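Local coordinates for hypothetical protein TM1553 (Thermotoga maritima, PDB 1VRM) that belongs to the ApbE family and so probably acts in flavin handling, its relatives being FAD-binding enzymes that transfer FMN to flavoproteins, at residues 56-61 with 82-87; 263-268 with 302-307. All coordinates share one frame; numbering follows the deposited sequence. Where two conformers were deposited one is given.

Overall arrangement
From the N terminus the chain lays down strands 19-25 and 28-35 and then helix 41-58, whose end meets the start of helix 83-98 in contact 1. That contact closes a short loop of 20 residues holding helix 67-72 and strand 79-80. Contact 2 comes much later and closes its own loop of 33 residues, mostly helix 272-296, between neighbouring strands 262-269 and 303-308 of the large antiparallel sheet. The two loops follow in series, neither enclosing the other. Their centres lie 27 Å apart on opposite sides of the chain's centre, with about 19 Å between nearest atoms: contact 1 joins two helix ends, contact 2 two sheet strands.

Contact 1: 56-61 with 82-87; sequences TYKFSF and DEETYS
A salt-bridge network built on a helix N-cap joins the last turn of helix 41-58 to the first turn of helix 83-98: Lys-58 reaches across to Asp-82 and Glu-84. Its chain is fully extended, with CG anti to the backbone N (chi1 180°), and this carries NZ between the two carboxylates. NZ donates to Glu-84 OE1 (2.7 Å), which accepts through its anti lone pair, and to Asp-82 OD2 (2.9 Å), which it meets from above the carboxylate plane. Asp-82 is the N-cap, and the backbone N of Thr-85 binds the same OD2 from the opposite face (3.0 Å), so the capping oxygen is gripped by two donors. Glu-84 OE1 also bridges to Arg-54, while OE2 bonds to Tyr-169 OH; with two cations on OE1 the glutamate is probably held ionised. Lys-58 CG lies over one face of the buried Phe-59 ring, near its centre, and Phe-59 packs on Val-67 and Val-68 of helix 67-72. The Glu-84 carboxylate stands nearly upright to that ring, 80° between planes, with OE1 at the ring edge. Thr-85 OG1 donates to Asp-82 OD1 at 2.6 Å and touches Lys-58 CE at 3.2 Å.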
ATOM      1  N   THR A  56     -10.989  -2.392   5.780  1.00  4.26           N
ATOM      2  CA  THR A  56     -11.143  -0.950   5.579  1.00  6.11           C
ATOM      3  C   THR A  56     -11.497  -0.238   6.894  1.00  7.47           C
ATOM      4  O   THR A  56     -10.912   0.801   7.220  1.00  9.79           O
ATOM      5  CB  THR A  56     -12.211  -0.611   4.517  1.00  8.28           C
ATOM      6  OG1 THR A  56     -11.837  -1.191   3.257  1.00  6.96           O
ATOM      7  CG2 THR A  56     -12.311   0.881   4.304  1.00  7.31           C
ATOM      8  N   TYR A  57     -12.464  -0.810   7.609  1.00  5.43           N
ATOM      9  CA  TYR A  57     -12.959  -0.167   8.830  1.00  8.59           C
ATOM     10  C   TYR A  57     -12.078  -0.475  10.032  1.00  8.42           C
ATOM     11  O   TYR A  57     -11.836   0.406  10.888  1.00  9.93           O
ATOM     12  CB  TYR A  57     -14.413  -0.533   9.089  1.00  9.83           C
ATOM     13  CG  TYR A  57     -15.270  -0.076   7.911  1.00 14.39           C
ATOM     14  CD1 TYR A  57     -15.161   1.236   7.439  1.00 20.34           C
ATOM     15  CD2 TYR A  57     -16.086  -0.948   7.237  1.00 26.08           C
ATOM     16  CE1 TYR A  57     -15.886   1.669   6.336  1.00 31.44           C
ATOM     17  CE2 TYR A  57     -16.823  -0.521   6.134  1.00 24.32           C
ATOM     18  CZ  TYR A  57     -16.713   0.784   5.694  1.00 28.80           C
ATOM     19  OH  TYR A  57     -17.442   1.224   4.599  1.00 35.22           O
ATOM     20  N   LYS A  58     -11.555  -1.696  10.093  1.00  5.55           N
ATOM     21  CA  LYS A  58     -10.783  -2.110  11.248  1.00  5.25           C
ATOM     22  C   LYS A  58      -9.476  -1.360  11.380  1.00  6.21           C
ATOM     23  O   LYS A  58      -9.004  -1.111  12.509  1.00  7.84           O
ATOM     24  CB  LYS A  58     -10.507  -3.609  11.207  1.00  7.76           C
ATOM     25  CG  LYS A  58      -9.705  -4.121  12.376  1.00  5.89           C
ATOM     26  CD  LYS A  58      -9.672  -5.621  12.449  1.00  8.89           C
ATOM     27  CE  LYS A  58      -8.789  -6.091  13.594  1.00 10.29           C
ATOM     28  NZ  LYS A  58      -8.794  -7.571  13.696  1.00 12.13           N
ATOM     29  N   PHE A  59      -8.876  -1.053  10.232  1.00  4.79           N
ATOM     30  CA  PHE A  59      -7.562  -0.407  10.209  1.00  4.53           C
ATOM     31  C   PHE A  59      -7.629   1.054   9.758  1.00  6.41           C
ATOM     32  O   PHE A  59      -6.607   1.649   9.482  1.00  9.90           O
ATOM     33  CB  PHE A  59      -6.589  -1.257   9.401  1.00  6.72           C
ATOM     34  CG  PHE A  59      -6.370  -2.606  10.019  1.00  7.23           C
ATOM     35  CD1 PHE A  59      -5.749  -2.738  11.226  1.00  8.55           C
ATOM     36  CD2 PHE A  59      -6.894  -3.757   9.446  1.00 10.32           C
ATOM     37  CE1 PHE A  59      -5.598  -4.004  11.795  1.00 11.39           C
ATOM     38  CE2 PHE A  59      -6.732  -5.015  10.038  1.00 10.91           C
ATOM     39  CZ  PHE A  59      -6.065  -5.111  11.200  1.00 11.48           C
ATOM     40  N   SER A  60      -8.817   1.647   9.758  1.00  8.99           N
ATOM     41  CA  SER A  60      -9.049   3.008   9.347  1.00  8.48           C
ATOM     42  C   SER A  60      -8.419   4.021  10.289  1.00  7.50           C
ATOM     43  O   SER A  60      -8.332   3.790  11.496  1.00  8.96           O
ATOM     44  CB  SER A  60     -10.568   3.300   9.330  1.00  8.60           C
ATOM     45  OG  SER A  60     -10.835   4.670   9.077  1.00 10.45           O
ATOM     46  N   PHE A  61      -7.980   5.153   9.747  1.00  9.40           N
ATOM     47  CA  PHE A  61      -7.459   6.206  10.617  1.00  8.10           C
ATOM     48  C   PHE A  61      -8.610   6.894  11.325  1.00 10.43           C
ATOM     49  O   PHE A  61      -8.407   7.472  12.385  1.00 11.96           O
ATOM     50  CB  PHE A  61      -6.639   7.216   9.801  1.00 10.20           C
ATOM     51  CG  PHE A  61      -5.808   8.154  10.627  1.00  8.71           C
ATOM     52  CD1 PHE A  61      -4.548   7.779  11.047  1.00  7.50           C
ATOM     53  CD2 PHE A  61      -6.281   9.410  10.988  1.00 11.30           C
ATOM     54  CE1 PHE A  61      -3.752   8.671  11.807  1.00 10.87           C
ATOM     55  CE2 PHE A  61      -5.494  10.277  11.761  1.00 14.53           C
ATOM     56  CZ  PHE A  61      -4.231   9.872  12.150  1.00 11.79           C
ATOM     57  N   ASP A  82      -5.892  -7.566  19.293  1.00  9.63           N
ATOM     58  CA  ASP A  82      -6.057  -8.898  18.761  1.00 10.04           C
ATOM     59  C   ASP A  82      -4.829  -9.295  17.913  1.00  8.27           C
ATOM     60  O   ASP A  82      -4.025  -8.448  17.501  1.00  9.16           O
ATOM     61  CB  ASP A  82      -7.332  -8.927  17.909  1.00 12.23           C
ATOM     62  CG  ASP A  82      -7.239  -7.957  16.746  1.00 18.11           C
ATOM     63  OD1 ASP A  82      -7.413  -6.712  16.946  1.00 17.68           O
ATOM     64  OD2 ASP A  82      -6.894  -8.441  15.650  1.00 13.50           O
ATOM     65  N   GLU A  83      -4.710 -10.591  17.603  1.00  9.45           N
ATOM     66  CA  GLU A  83      -3.564 -11.144  16.890  1.00  9.08           C
ATOM     67  C   GLU A  83      -3.414 -10.580  15.506  1.00  9.69           C
ATOM     68  O   GLU A  83      -2.314 -10.335  15.064  1.00  9.03           O
ATOM     69  CB  GLU A  83      -3.696 -12.680  16.837  1.00 12.57           C
ATOM     70  CG  GLU A  83      -2.479 -13.384  16.272  1.00 19.62           C
ATOM     71  N   GLU A  84      -4.520 -10.387  14.806  1.00  7.89           N
ATOM     72  CA  GLU A  84      -4.442  -9.824  13.447  1.00  7.58           C
ATOM     73  C   GLU A  84      -3.796  -8.436  13.463  1.00  7.17           C
ATOM     74  O   GLU A  84      -2.885  -8.102  12.680  1.00  8.65           O
ATOM     75  CB  GLU A  84      -5.827  -9.759  12.799  1.00  9.26           C
ATOM     76  CG  GLU A  84      -5.749  -9.255  11.346  1.00  9.20           C
ATOM     77  CD  GLU A  84      -7.091  -9.027  10.661  1.00  9.91           C
ATOM     78  OE1 GLU A  84      -8.066  -8.638  11.364  1.00 11.90           O
ATOM     79  OE2 GLU A  84      -7.125  -9.216   9.413  1.00 10.09           O
ATOM     80  N   THR A  85      -4.322  -7.617  14.332  1.00  7.18           N
ATOM     81  CA  THR A  85      -3.842  -6.257  14.444  1.00  5.93           C
ATOM     82  C   THR A  85      -2.353  -6.264  14.855  1.00  5.58           C
ATOM     83  O   THR A  85      -1.508  -5.532  14.291  1.00  7.85           O
ATOM     84  CB  THR A  85      -4.624  -5.574  15.527  1.00 10.60           C
ATOM     85  OG1 THR A  85      -5.986  -5.513  15.118  1.00  9.53           O
ATOM     86  CG2 THR A  85      -4.136  -4.169  15.744  1.00 11.57           C
ATOM     87  N   TYR A  86      -2.049  -7.081  15.848  1.00  6.27           N
ATOM     88  CA  TYR A  86      -0.673  -7.152  16.355  1.00  8.27           C
ATOM     89  C   TYR A  86       0.311  -7.521  15.250  1.00  7.31           C
ATOM     90  O   TYR A  86       1.347  -6.856  15.036  1.00  7.76           O
ATOM     91  CB  TYR A  86      -0.609  -8.123  17.517  1.00 10.30           C
ATOM     92  CG  TYR A  86       0.617  -7.972  18.367  1.00  8.43           C
ATOM     93  CD1 TYR A  86       0.686  -6.949  19.306  1.00  8.23           C
ATOM     94  CD2 TYR A  86       1.656  -8.868  18.305  1.00 10.71           C
ATOM     95  CE1 TYR A  86       1.812  -6.782  20.128  1.00 10.81           C
ATOM     96  CE2 TYR A  86       2.787  -8.711  19.126  1.00 14.34           C
ATOM     97  CZ  TYR A  86       2.833  -7.679  20.051  1.00 13.66           C
ATOM     98  OH  TYR A  86       3.924  -7.492  20.899  1.00 13.01           O
ATOM     99  N   SER A  87      -0.056  -8.544  14.488  1.00  8.46           N
ATOM    100  CA  SER A  87       0.808  -9.049  13.447  1.00  7.83           C
ATOM    101  C   SER A  87       0.965  -8.009  12.319  1.00  5.89           C
ATOM    102  O   SER A  87       2.063  -7.795  11.802  1.00  8.41           O
ATOM    103  CB  SER A  87       0.242 -10.340  12.880  0.34  9.11           C
ATOM    104  OG  SER A  87      -0.885 -10.072  12.079  0.34 10.96           O
TER

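Contact 2: 263-268 with 302-307; sequences WSVTII and AHLLIV
Val-307 O takes two backbone donors at once: Trp-263 N at 2.9 Å and Ser-264 N at 3.2 Å, both in the plane of its carbonyl. Two residues of one strand thus face a single residue of the other, which makes a classic beta bulge. From the Ser-264/Val-307 pair of the bulge the ladder runs regularly through the hydrogen-bonded pairs Thr-266/Leu-305 and Ile-268/His-303, with Val-265/Ile-306 and Ile-267/Leu-304 as non-hydrogen-bonded ones. Its shortest bond is Ile-268 N to His-303 O, 2.8 Å and nearly straight at 173°.

The face bearing Val-265, Ile-267, Leu-304 and Ile-306 is apolar and lies against helix 272-296. Ile-267 and Leu-304 lie alongside each other, their side chains extending in the same direction. In Ile-267 CG1 lies anti to the carbonyl carbon (chi1 -58°), and the further turn at chi2 (-64°) brings CD1 against Leu-304 CB, a tight 3.4 Å, while the other branch, CG2, meets Ala-302 CB at 3.6 Å. Val-265 CG2 and Ile-306 CG1 touch more lightly.

On the other face a water links the strands: it bonds Ser-264 OG and Thr-266 OG1, each 2.8 Å away, and donates to Leu-305 O. Thr-266 OG1 is also bonded to Thr-232 OG1 of the next strand, 229-234. Val-307 CG2 packs on Ser-264 OG, and CG1 reaches CE3 of the Trp-263 ring, which also makes a cation-pi contact with Arg-215. At the far end His-303 ND1 bonds Thr-318 OG1.

These are neighbouring antiparallel strands of the large sheet, connected through helix 272-296, which packs on the face of Ile-267, Leu-304 and Ile-306, while strand 219-225 packs on Ile-268, Leu-305 and Val-307 of the other: a layered alpha-and-beta arrangement built on an antiparallel sheet.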
ATOM      1  N   TRP A 263       7.330  10.317 -10.269  1.00  7.06           N
ATOM      2  CA  TRP A 263       5.936  10.269 -10.614  1.00  6.12           C
ATOM      3  C   TRP A 263       5.269   8.951 -10.200  1.00  7.10           C
ATOM      4  O   TRP A 263       4.131   8.929  -9.683  1.00  8.68           O
ATOM      5  CB  TRP A 263       5.705  10.551 -12.089  1.00  9.33           C
ATOM      6  CG  TRP A 263       5.903  12.008 -12.474  1.00  8.13           C
ATOM      7  CD1 TRP A 263       5.996  13.089 -11.646  1.00 12.73           C
ATOM      8  CD2 TRP A 263       5.953  12.535 -13.817  1.00 12.06           C
ATOM      9  NE1 TRP A 263       6.137  14.251 -12.394  1.00 12.83           N
ATOM     10  CE2 TRP A 263       6.093  13.932 -13.722  1.00 10.45           C
ATOM     11  CE3 TRP A 263       5.863  11.955 -15.068  1.00 12.52           C
ATOM     12  CZ2 TRP A 263       6.172  14.751 -14.859  1.00 11.97           C
ATOM     13  CZ3 TRP A 263       5.942  12.786 -16.200  1.00 14.20           C
ATOM     14  CH2 TRP A 263       6.101  14.140 -16.074  1.00 14.25           C
ATOM     15  N   SER A 264       5.963   7.841 -10.426  1.00  6.13           N
ATOM     16  CA  SER A 264       5.447   6.545  -9.943  1.00  6.74           C
ATOM     17  C   SER A 264       6.506   5.492  -9.770  1.00  8.79           C
ATOM     18  O   SER A 264       7.594   5.574 -10.354  1.00  7.12           O
ATOM     19  CB  SER A 264       4.351   6.013 -10.838  1.00  9.93           C
ATOM     20  OG  SER A 264       4.847   5.672 -12.105  1.00  8.99           O
ATOM     21  N   VAL A 265       6.211   4.525  -8.910  1.00  6.42           N
ATOM     22  CA  VAL A 265       7.078   3.359  -8.756  1.00  5.67           C
ATOM     23  C   VAL A 265       6.150   2.144  -8.730  1.00  8.45           C
ATOM     24  O   VAL A 265       5.175   2.142  -7.979  1.00  7.79           O
ATOM     25  CB  VAL A 265       7.858   3.380  -7.432  1.00  6.82           C
ATOM     26  CG1 VAL A 265       8.572   2.038  -7.190  1.00  9.13           C
ATOM     27  CG2 VAL A 265       8.845   4.564  -7.355  1.00  7.67           C
ATOM     28  N   THR A 266       6.474   1.152  -9.553  1.00  6.11           N
ATOM     29  CA  THR A 266       5.706  -0.082  -9.712  1.00  4.88           C
ATOM     30  C   THR A 266       6.611  -1.234  -9.305  1.00  6.95           C
ATOM     31  O   THR A 266       7.766  -1.305  -9.767  1.00  7.04           O
ATOM     32  CB  THR A 266       5.276  -0.306 -11.201  1.00  7.38           C
ATOM     33  OG1 THR A 266       4.424   0.795 -11.651  1.00  9.36           O
ATOM     34  CG2 THR A 266       4.590  -1.610 -11.343  1.00  9.92           C
ATOM     35  N   ILE A 267       6.110  -2.071  -8.407  1.00  4.43           N
ATOM     36  CA  ILE A 267       6.867  -3.192  -7.879  1.00  5.59           C
ATOM     37  C   ILE A 267       6.127  -4.484  -8.135  1.00  6.69           C
ATOM     38  O   ILE A 267       4.961  -4.606  -7.809  1.00  5.74           O
ATOM     39  CB  ILE A 267       6.975  -3.085  -6.350  1.00  5.97           C
ATOM     40  CG1 ILE A 267       7.642  -1.779  -5.931  1.00 11.36           C
ATOM     41  CG2 ILE A 267       7.631  -4.252  -5.703  1.00  6.43           C
ATOM     42  CD1 ILE A 267       8.975  -1.644  -6.336  1.00 13.70           C
ATOM     43  N   ILE A 268       6.855  -5.427  -8.720  1.00  4.71           N
ATOM     44  CA  ILE A 268       6.424  -6.821  -8.805  1.00  4.39           C
ATOM     45  C   ILE A 268       7.089  -7.591  -7.675  1.00  7.07           C
ATOM     46  O   ILE A 268       8.303  -7.515  -7.478  1.00  6.29           O
ATOM     47  CB  ILE A 268       6.840  -7.444 -10.138  1.00  5.86           C
ATOM     48  CG1 ILE A 268       6.218  -6.687 -11.314  1.00  8.45           C
ATOM     49  CG2 ILE A 268       6.528  -8.949 -10.104  1.00  8.38           C
ATOM     50  CD1 ILE A 268       6.829  -7.056 -12.659  1.00  6.99           C
ATOM     51  N   ALA A 302      11.804  -6.907  -4.655  1.00  8.81           N
ATOM     52  CA  ALA A 302      10.949  -5.870  -5.240  1.00  6.80           C
ATOM     53  C   ALA A 302      11.500  -5.511  -6.664  1.00  6.65           C
ATOM     54  O   ALA A 302      12.439  -4.735  -6.781  1.00  8.66           O
ATOM     55  CB  ALA A 302      10.968  -4.639  -4.313  1.00  7.88           C
ATOM     56  N   HIS A 303      10.931  -6.116  -7.703  1.00  5.02           N
ATOM     57  CA  HIS A 303      11.349  -5.954  -9.053  1.00  6.29           C
ATOM     58  C   HIS A 303      10.621  -4.781  -9.610  1.00  7.87           C
ATOM     59  O   HIS A 303       9.377  -4.798  -9.658  1.00  8.59           O
ATOM     60  CB  HIS A 303      11.079  -7.259  -9.789  1.00  7.06           C
ATOM     61  CG  HIS A 303      11.714  -8.399  -9.058  1.00  8.83           C
ATOM     62  ND1 HIS A 303      13.088  -8.534  -8.957  1.00 12.41           N
ATOM     63  CD2 HIS A 303      11.180  -9.303  -8.199  1.00 12.58           C
ATOM     64  CE1 HIS A 303      13.365  -9.516  -8.108  1.00 13.92           C
ATOM     65  NE2 HIS A 303      12.230 -10.002  -7.641  1.00 10.45           N
ATOM     66  N   LEU A 304      11.348  -3.759 -10.067  1.00  6.10           N
ATOM     67  CA  LEU A 304      10.698  -2.463 -10.194  1.00  6.00           C
ATOM     68  C   LEU A 304      10.888  -1.671 -11.456  1.00  5.94           C
ATOM     69  O   LEU A 304      11.859  -1.837 -12.204  1.00  6.43           O
ATOM     70  CB  LEU A 304      11.056  -1.589  -9.046  1.00  9.25           C
ATOM     71  CG  LEU A 304      12.407  -0.936  -9.008  1.00 10.68           C
ATOM     72  CD1 LEU A 304      12.468   0.017  -7.822  1.00 15.13           C
ATOM     73  CD2 LEU A 304      13.525  -1.977  -8.939  1.00 14.35           C
ATOM     74  N   LEU A 305       9.934  -0.774 -11.655  1.00  6.40           N
ATOM     75  CA  LEU A 305       9.966   0.211 -12.721  1.00  6.05           C
ATOM     76  C   LEU A 305       9.644   1.555 -12.085  1.00  6.51           C
ATOM     77  O   LEU A 305       8.615   1.677 -11.400  1.00  7.44           O
ATOM     78  CB  LEU A 305       8.907  -0.100 -13.767  1.00  6.44           C
ATOM     79  CG  LEU A 305       8.767   0.861 -14.958  1.00  7.97           C
ATOM     80  CD1 LEU A 305       8.126   0.194 -16.113  1.00 10.68           C
ATOM     81  CD2 LEU A 305       7.913   2.060 -14.584  1.00 12.91           C
ATOM     82  N   ILE A 306      10.489   2.555 -12.315  1.00  4.98           N
ATOM     83  CA  ILE A 306      10.302   3.900 -11.787  1.00  6.26           C
ATOM     84  C   ILE A 306      10.054   4.858 -12.952  1.00  7.26           C
ATOM     85  O   ILE A 306      10.762   4.828 -13.938  1.00  7.61           O
ATOM     86  CB  ILE A 306      11.571   4.392 -11.049  1.00  6.09           C
ATOM     87  CG1 ILE A 306      11.961   3.444  -9.927  1.00  9.69           C
ATOM     88  CG2 ILE A 306      11.376   5.810 -10.550  1.00  9.19           C
ATOM     89  CD1 ILE A 306      13.290   3.686  -9.369  1.00 11.08           C
ATOM     90  N   VAL A 307       9.043   5.723 -12.821  1.00  5.09           N
ATOM     91  CA  VAL A 307       8.873   6.825 -13.746  1.00  5.10           C
ATOM     92  C   VAL A 307       9.307   8.068 -12.985  1.00  6.87           C
ATOM     93  O   VAL A 307       8.656   8.470 -12.011  1.00  6.89           O
ATOM     94  CB  VAL A 307       7.422   7.001 -14.187  1.00  6.36           C
ATOM     95  CG1 VAL A 307       7.342   8.201 -15.188  1.00 10.84           C
ATOM     96  CG2 VAL A 307       6.869   5.714 -14.789  1.00  7.80           C
TER
HETATM   97  O   HOH W   1       5.877   3.116 -12.127  1.00 12.28           O